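Side-chain contact in protein AggB (Escherichia coli, PDB 4PHX), which is the minor subunit of aggregative adherence fimbriae type I and probably takes part in bacterial adhesion to host surfaces: residues S73-E77 / G78-V82. Residues are numbered along the deposited sequence; the frame is centred on the assembly and turned at random.
Sequences SSLIE and GQRGV
The methyl CD2 of L75 lies over one face of the flat peptide group between G78 and Q79, 3.4 Å from G78 C. At its edge, Q79 N donates to I76 O (2.8 Å). That nitrogen stands 77° out of the I76 carbonyl plane, so it lies over the carbonyl group. This is the end of a tight antiparallel β-hairpin in an Ig-like β-sandwich. E77 and G78 form the two-residue turn, and the peptide bond joining them is cis. Below the turn, I76 N closes the same residue pair with a bond to Q79 O (3.0 Å).

L75 and R80 share one face of the hairpin. L75 CG is anti to the backbone N (chi1 -173°), and CD2 reaches back over the G78 carbonyl and to R80 CG (4.0 Å). On the other face, I76 and Q79 both touch H36 of strand 34-39 and R129 of a loop. The Q79 chain bends at chi2 (63°). This puts R80 O nearly in the plane of the Q79 amide, and Q79 NE2 donates to it at 2.8 Å, in the R80 carbonyl plane and on a lone pair.

The backbone of S73 and S74 also pairs in parallel with a strand of the second subunit, carrying the sheet across that interface. Further along the hairpin, G81 N donates to S74 O (3.0 Å), and S74 OG adds a weak bond to G81 O at 3.1 Å.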
loop_
_atom_site.group_PDB
_atom_site.type_symbol
_atom_site.label_atom_id
_atom_site.label_comp_id
_atom_site.label_asym_id
_atom_site.label_seq_id
_atom_site.Cartn_x
_atom_site.Cartn_y
_atom_site.Cartn_z
ATOM N N SER B 73 -8.489 9.757 -21.447
ATOM C CA SER B 73 -9.249 8.836 -22.276
ATOM C C SER B 73 -10.130 9.647 -23.211
ATOM O O SER B 73 -10.662 10.680 -22.803
ATOM C CB SER B 73 -10.101 7.929 -21.396
ATOM O OG SER B 73 -9.302 7.129 -20.546
ATOM N N SER B 74 -10.300 9.208 -24.454
ATOM C CA SER B 74 -11.048 10.035 -25.413
ATOM C C SER B 74 -11.952 9.312 -26.428
ATOM O O SER B 74 -11.822 8.109 -26.665
ATOM C CB SER B 74 -10.108 11.024 -26.139
ATOM O OG SER B 74 -9.133 10.349 -26.905
ATOM N N LEU B 75 -12.855 10.089 -27.028
ATOM C CA LEU B 75 -13.850 9.590 -27.956
ATOM C C LEU B 75 -14.076 10.656 -29.022
ATOM O O LEU B 75 -14.938 11.526 -28.882
ATOM C CB LEU B 75 -15.155 9.277 -27.215
ATOM C CG LEU B 75 -16.322 8.591 -27.943
ATOM C CD1 LEU B 75 -17.345 9.604 -28.470
ATOM C CD2 LEU B 75 -15.814 7.685 -29.053
ATOM N N ILE B 76 -13.293 10.585 -30.090
ATOM C CA ILE B 76 -13.263 11.644 -31.083
ATOM C C ILE B 76 -13.694 11.151 -32.474
ATOM O O ILE B 76 -12.913 10.518 -33.184
ATOM C CB ILE B 76 -11.848 12.247 -31.167
ATOM C CG1 ILE B 76 -11.370 12.698 -29.785
ATOM C CG2 ILE B 76 -11.807 13.386 -32.161
ATOM C CD1 ILE B 76 -9.891 13.007 -29.731
ATOM N N GLU B 77 -14.943 11.421 -32.844
ATOM C CA GLU B 77 -15.448 11.159 -34.207
ATOM C C GLU B 77 -15.447 9.730 -34.811
ATOM O O GLU B 77 -15.009 9.576 -35.962
ATOM C CB GLU B 77 -14.727 12.063 -35.222
ATOM C CG GLU B 77 -14.991 13.546 -35.111
ATOM C CD GLU B 77 -14.007 14.341 -35.954
ATOM O OE1 GLU B 77 -13.491 13.768 -36.941
ATOM O OE2 GLU B 77 -13.738 15.518 -35.630
ATOM N N GLY B 78 -15.879 8.684 -34.104
ATOM C CA GLY B 78 -15.955 8.595 -32.664
ATOM C C GLY B 78 -14.941 7.506 -32.371
ATOM O O GLY B 78 -15.291 6.375 -32.006
ATOM N N GLN B 79 -13.673 7.848 -32.592
ATOM C CA GLN B 79 -12.559 6.939 -32.342
ATOM C C GLN B 79 -12.183 6.962 -30.866
ATOM O O GLN B 79 -11.844 8.017 -30.329
ATOM C CB GLN B 79 -11.346 7.344 -33.188
ATOM C CG GLN B 79 -10.105 6.511 -32.903
ATOM C CD GLN B 79 -10.305 5.036 -33.247
ATOM O OE1 GLN B 79 -10.618 4.693 -34.391
ATOM N NE2 GLN B 79 -10.125 4.162 -32.259
ATOM N N ARG B 80 -12.260 5.806 -30.215
ATOM C CA ARG B 80 -11.845 5.673 -28.823
ATOM C C ARG B 80 -10.315 5.646 -28.755
ATOM O O ARG B 80 -9.664 5.069 -29.627
ATOM C CB ARG B 80 -12.424 4.394 -28.199
ATOM C CG ARG B 80 -13.964 4.307 -28.161
ATOM C CD ARG B 80 -14.455 2.906 -27.713
ATOM N NE ARG B 80 -14.297 1.906 -28.771
ATOM C CZ ARG B 80 -14.352 0.587 -28.591
ATOM N NH1 ARG B 80 -14.555 0.075 -27.385
ATOM N NH2 ARG B 80 -14.192 -0.225 -29.628
ATOM N N GLY B 81 -9.748 6.283 -27.733
ATOM C CA GLY B 81 -8.308 6.314 -27.540
ATOM C C GLY B 81 -7.959 7.218 -26.381
ATOM O O GLY B 81 -8.821 7.560 -25.586
ATOM N N VAL B 82 -6.701 7.613 -26.264
ATOM C CA VAL B 82 -6.355 8.613 -25.264
ATOM C C VAL B 82 -5.809 9.837 -25.990
ATOM O O VAL B 82 -5.284 9.714 -27.090
ATOM C CB VAL B 82 -5.386 8.085 -24.176
ATOM C CG1 VAL B 82 -5.996 6.879 -23.453
ATOM C CG2 VAL B 82 -4.058 7.706 -24.781
#